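Local coordinates for protein probable CoA-transferase alpha subunit (PDB 6COJ) that is the probable alpha subunit of an enzyme of the CoA-transferase family and binds a CoA thioester of a spirolactone carboxylic acid, at residues Leu175-Ala180 with Asp204-Ala209; Val120-Glu125 with Ile170-Leu175. The protein carries 1 engineered substitution. All blocks are in the same frame, centred on the assembly; numbering follows the deposited sequence.

In the fold
Interactions 1 and 2 follow one another along the chain and meet at Leu-175, which belongs to both; their centres lie 11 Å apart. Interaction 2 sets helix 117-128 against the end of strand 168-173, and interaction 1 then sets the start of strand 177-184, in the parallel sheet, against helix 203-208. The two helices also touch directly. Leu-124 joins them, with its CD1 3.8 Å from Tyr-206 CZ and its CD2 3.8 Å from Ala-209 CB. Neither contact forms the ligand pocket itself, since the side chains of Val-120 and Tyr-206 stay about 9 Å and 11 Å from the bound CoA thioester. Ala-117, at the start of helix 117-128, does line that pocket.

Interaction 1 of 2, residues Leu175-Ala180 with Asp204-Ala209; sequences LNLDAA and DLYCAA
The carbonyl oxygen of Leu-175 rests on the methyl of Ala-209, with O to CB at 3.7 Å, where the chain begins to run past helix 203-208. CB of Asn-176 starts away from the helix, yet a water 2.8 Å from Asn-176 OD1 also lies 2.9 Å from Ala-209 O and can donate a bond to either. Leu-177 carries the main polar link: its N donates to Ala-209 O over 3.0 Å, with 157° at the hydrogen and the donor tilted somewhat from the carbonyl plane. Its side chain turns toward the helix, and with CG anti to the carbonyl carbon (chi1 -47°) CD1 reaches between two residues. There it lies 3.6 Å from Tyr-206 O, at the edge of the tyrosine ring near CD1, and against the Ala-209 methyl. Further on, Ala-180 points CB at the same helical turn, 3.5 Å from Tyr-206 O and also close to Tyr-206 CB. Small aliphatic groups are thus set against backbone carbonyls in a buried contact, and its one direct hydrogen bond joins segment 175-180 to the carbonyl of Ala-209, which takes the Leu-177 N-H and also has the water within bonding distance.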
loop_
_atom_site.group_PDB
_atom_site.type_symbol
_atom_site.label_atom_id
_atom_site.label_comp_id
_atom_site.label_asym_id
_atom_site.label_seq_id
_atom_site.Cartn_x
_atom_site.Cartn_y
_atom_site.Cartn_z
ATOM N N LEU A 175 3.756 -5.302 14.314
ATOM C CA LEU A 175 5.162 -5.174 14.695
ATOM C C LEU A 175 5.426 -3.743 15.168
ATOM O O LEU A 175 6.072 -2.929 14.500
ATOM C CB LEU A 175 6.064 -5.576 13.527
ATOM C CG LEU A 175 5.983 -7.055 13.122
ATOM C CD1 LEU A 175 6.711 -7.304 11.807
ATOM C CD2 LEU A 175 6.545 -7.950 14.224
ATOM N N ASN A 176 4.882 -3.429 16.342
ATOM C CA ASN A 176 5.103 -2.115 16.926
ATOM C C ASN A 176 6.552 -1.986 17.366
ATOM O O ASN A 176 7.123 -2.906 17.953
ATOM C CB ASN A 176 4.189 -1.922 18.133
ATOM C CG ASN A 176 2.741 -2.206 17.804
ATOM O OD1 ASN A 176 2.086 -1.411 17.142
ATOM N ND2 ASN A 176 2.239 -3.351 18.255
ATOM N N LEU A 177 7.148 -0.833 17.097
ATOM C CA LEU A 177 8.560 -0.611 17.362
ATOM C C LEU A 177 8.759 0.553 18.323
ATOM O O LEU A 177 8.089 1.584 18.215
ATOM C CB LEU A 177 9.285 -0.267 16.062
ATOM C CG LEU A 177 8.989 -1.165 14.856
ATOM C CD1 LEU A 177 9.600 -0.581 13.583
ATOM C CD2 LEU A 177 9.502 -2.574 15.109
ATOM N N ASP A 178 9.717 0.400 19.244
ATOM C CA ASP A 178 10.125 1.555 20.033
ATOM C C ASP A 178 10.869 2.552 19.166
ATOM O O ASP A 178 10.734 3.766 19.356
ATOM C CB ASP A 178 10.991 1.118 21.214
ATOM C CG ASP A 178 10.231 0.242 22.182
ATOM O OD1 ASP A 178 9.122 0.643 22.601
ATOM O OD2 ASP A 178 10.725 -0.856 22.495
ATOM N N ALA A 179 11.668 2.065 18.217
ATOM C CA ALA A 179 12.446 2.957 17.373
ATOM C C ALA A 179 12.624 2.342 15.995
ATOM O O ALA A 179 12.540 1.123 15.818
ATOM C CB ALA A 179 13.812 3.272 17.996
ATOM N N ALA A 180 12.848 3.211 15.012
ATOM C CA ALA A 180 13.223 2.798 13.666
ATOM C C ALA A 180 14.487 3.538 13.260
ATOM O O ALA A 180 14.645 4.728 13.562
ATOM C CB ALA A 180 12.116 3.107 12.641
ATOM N N ASP A 204 9.467 3.658 4.824
ATOM C CA ASP A 204 8.298 4.402 5.283
ATOM C C ASP A 204 7.503 3.600 6.307
ATOM O O ASP A 204 7.040 4.151 7.311
ATOM C CB ASP A 204 7.418 4.789 4.089
ATOM C CG ASP A 204 7.019 3.588 3.244
ATOM O OD1 ASP A 204 7.849 2.684 3.035
ATOM O OD2 ASP A 204 5.865 3.541 2.762
ATOM N N LEU A 205 7.332 2.295 6.067
ATOM C CA LEU A 205 6.588 1.465 7.010
ATOM C C LEU A 205 7.309 1.341 8.348
ATOM O O LEU A 205 6.670 1.368 9.406
ATOM C CB LEU A 205 6.346 0.076 6.422
ATOM C CG LEU A 205 5.500 0.003 5.151
ATOM C CD1 LEU A 205 5.331 -1.437 4.688
ATOM C CD2 LEU A 205 4.153 0.632 5.414
ATOM N N TYR A 206 8.634 1.200 8.329
ATOM C CA TYR A 206 9.374 1.143 9.587
ATOM C C TYR A 206 9.158 2.413 10.394
ATOM O O TYR A 206 8.902 2.362 11.600
ATOM C CB TYR A 206 10.865 0.909 9.326
ATOM C CG TYR A 206 11.239 -0.536 9.067
ATOM C CD1 TYR A 206 11.263 -1.455 10.106
ATOM C CD2 TYR A 206 11.557 -0.982 7.789
ATOM C CE1 TYR A 206 11.608 -2.783 9.886
ATOM C CE2 TYR A 206 11.900 -2.308 7.552
ATOM C CZ TYR A 206 11.915 -3.197 8.609
ATOM O OH TYR A 206 12.251 -4.505 8.391
ATOM N N CYS A 207 9.235 3.572 9.740
ATOM C CA CYS A 207 9.000 4.815 10.465
ATOM C C CYS A 207 7.573 4.890 10.984
ATOM O O CYS A 207 7.345 5.281 12.137
ATOM C CB CYS A 207 9.307 6.016 9.574
ATOM S SG CYS A 207 11.075 6.242 9.300
ATOM N N ALA A 208 6.601 4.497 10.156
ATOM C CA ALA A 208 5.200 4.580 10.560
ATOM C C ALA A 208 4.875 3.634 11.709
ATOM O O ALA A 208 3.917 3.877 12.450
ATOM C CB ALA A 208 4.286 4.304 9.361
ATOM N N ALA A 209 5.646 2.556 11.873
ATOM C CA ALA A 209 5.401 1.563 12.914
ATOM C C ALA A 209 6.090 1.887 14.236
ATOM O O ALA A 209 5.900 1.146 15.205
ATOM C CB ALA A 209 5.875 0.185 12.436
HETATM O O HOH W 1 3.575 0.952 16.850
#

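Interaction 2 of 2, residues Val120-Glu125 with Ile170-Leu175; sequences VKCGLE and IAMPAL
Met-172 lays its side chain along the backbone of Gly-123, with CG 3.7 Å from Gly-123 N and CE reaching over the glycine CA. The chain leaves with CG anti to the backbone N (chi1 178°) and then bends at chi2 (64°), so that SD bows outward from the helix and CE comes back over the glycine. Cys-122 SG comes alongside the root of this side chain, 3.7 Å from Met-172 CB, and Cys-122 also packs on Leu-134 and Ile-136 of strand 133-136. The bare CA of Gly-123 lets Met-172, Pro-173 O and Leu-175 come up to it together: Pro-173 O lies 3.7 Å from this CA, and Leu-175 CG sits 3.9 Å from it. Leu-175 CD1 goes on along the helix to Val-120 O, at 3.7 Å, while the end of Leu-124 comes round, its CD2 loosely nearing Leu-175 CB. One backbone hydrogen bond ties the pieces together: Leu-175 N donates to Gly-123 O over 3.0 Å. It is almost straight at the hydrogen, but the donor stands above the carbonyl plane. Ala-174 CA adds a CH···O contact to the same oxygen, 3.6 Å away. Beyond the contact, Ala-171 O accepts a hydrogen bond from Tyr-159 OH of the second subunit, another copy of this protein. The axes of helix and strand come within 7.5 Å at a crossing angle of -62°: the helix passes steeply over the end of strand 168-173, with Gly-123 at the close point, at the junction between the three-stranded antiparallel sheet and the parallel sheet of the CoA-transferase fold.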
loop_
_atom_site.group_PDB
_atom_site.type_symbol
_atom_site.label_atom_id
_atom_site.label_comp_id
_atom_site.label_asym_id
_atom_site.label_seq_id
_atom_site.Cartn_x
_atom_site.Cartn_y
_atom_site.Cartn_z
ATOM N N VAL A 120 6.562 -9.695 7.380
ATOM C CA VAL A 120 7.185 -8.484 7.910
ATOM C C VAL A 120 6.430 -7.251 7.435
ATOM O O VAL A 120 6.026 -6.401 8.235
ATOM C CB VAL A 120 8.675 -8.415 7.532
ATOM C CG1 VAL A 120 9.276 -7.138 8.083
ATOM C CG2 VAL A 120 9.441 -9.615 8.102
ATOM N N LYS A 121 6.243 -7.131 6.121
ATOM C CA LYS A 121 5.487 -6.014 5.567
ATOM C C LYS A 121 4.113 -5.923 6.217
ATOM O O LYS A 121 3.672 -4.842 6.633
ATOM C CB LYS A 121 5.358 -6.206 4.055
ATOM C CG LYS A 121 4.495 -5.157 3.373
ATOM C CD LYS A 121 4.213 -5.539 1.920
ATOM C CE LYS A 121 3.297 -4.505 1.275
ATOM N NZ LYS A 121 3.056 -4.756 -0.167
ATOM N N CYS A 122 3.438 -7.062 6.331
ATOM C CA CYS A 122 2.104 -7.093 6.911
ATOM C C CYS A 122 2.111 -6.587 8.352
ATOM O O CYS A 122 1.277 -5.753 8.734
ATOM C CB CYS A 122 1.594 -8.529 6.830
ATOM S SG CYS A 122 -0.049 -8.808 7.471
ATOM N N GLY A 123 3.045 -7.086 9.168
ATOM C CA GLY A 123 3.099 -6.658 10.556
ATOM C C GLY A 123 3.410 -5.181 10.709
ATOM O O GLY A 123 2.883 -4.515 11.606
ATOM N N LEU A 124 4.278 -4.651 9.844
ATOM C CA LEU A 124 4.569 -3.220 9.889
ATOM C C LEU A 124 3.356 -2.408 9.464
ATOM O O LEU A 124 3.064 -1.369 10.061
ATOM C CB LEU A 124 5.769 -2.888 9.005
ATOM C CG LEU A 124 7.115 -3.460 9.447
ATOM C CD1 LEU A 124 8.145 -3.221 8.355
ATOM C CD2 LEU A 124 7.569 -2.811 10.753
ATOM N N GLU A 125 2.625 -2.884 8.453
ATOM C CA GLU A 125 1.400 -2.210 8.039
ATOM C C GLU A 125 0.365 -2.199 9.158
ATOM O O GLU A 125 -0.352 -1.204 9.341
ATOM C CB GLU A 125 0.841 -2.884 6.784
ATOM C CG GLU A 125 1.564 -2.498 5.508
ATOM C CD GLU A 125 1.112 -3.308 4.297
ATOM O OE1 GLU A 125 0.567 -4.417 4.483
ATOM O OE2 GLU A 125 1.304 -2.823 3.162
ATOM N N ILE A 170 -3.634 -16.664 9.035
ATOM C CA ILE A 170 -2.716 -16.166 10.054
ATOM C C ILE A 170 -3.169 -14.775 10.470
ATOM O O ILE A 170 -3.454 -13.922 9.620
ATOM C CB ILE A 170 -1.283 -16.106 9.502
ATOM C CG1 ILE A 170 -0.802 -17.487 9.042
ATOM C CG2 ILE A 170 -0.337 -15.488 10.525
ATOM C CD1 ILE A 170 -0.637 -18.504 10.168
ATOM N N ALA A 171 -3.246 -14.532 11.772
ATOM C CA ALA A 171 -3.422 -13.173 12.282
ATOM C C ALA A 171 -2.028 -12.634 12.554
ATOM O O ALA A 171 -1.439 -12.899 13.607
ATOM C CB ALA A 171 -4.267 -13.184 13.554
ATOM N N MET A 172 -1.456 -11.923 11.596
ATOM C CA MET A 172 -0.129 -11.371 11.824
ATOM C C MET A 172 -0.229 -10.246 12.843
ATOM O O MET A 172 -0.912 -9.250 12.584
ATOM C CB MET A 172 0.433 -10.832 10.512
ATOM C CG MET A 172 1.795 -10.185 10.691
ATOM S SD MET A 172 3.031 -11.377 11.232
ATOM C CE MET A 172 4.273 -10.227 11.798
ATOM N N PRO A 173 0.406 -10.357 14.006
ATOM C CA PRO A 173 0.326 -9.267 14.982
ATOM C C PRO A 173 1.097 -8.047 14.501
ATOM O O PRO A 173 2.058 -8.143 13.728
ATOM C CB PRO A 173 0.989 -9.866 16.229
ATOM C CG PRO A 173 2.000 -10.831 15.652
ATOM C CD PRO A 173 1.287 -11.446 14.466
ATOM N N ALA A 174 0.671 -6.884 14.983
ATOM C CA ALA A 174 1.391 -5.657 14.675
ATOM C C ALA A 174 2.831 -5.737 15.167
ATOM O O ALA A 174 3.103 -6.186 16.289
ATOM C CB ALA A 174 0.694 -4.474 15.339
ATOM N N LEU A 175 3.756 -5.302 14.314
ATOM C CA LEU A 175 5.162 -5.174 14.695
ATOM C C LEU A 175 5.426 -3.743 15.168
ATOM O O LEU A 175 6.072 -2.929 14.500
ATOM C CB LEU A 175 6.064 -5.576 13.527
ATOM C CG LEU A 175 5.983 -7.055 13.122
ATOM C CD1 LEU A 175 6.711 -7.304 11.807
ATOM C CD2 LEU A 175 6.545 -7.950 14.224
#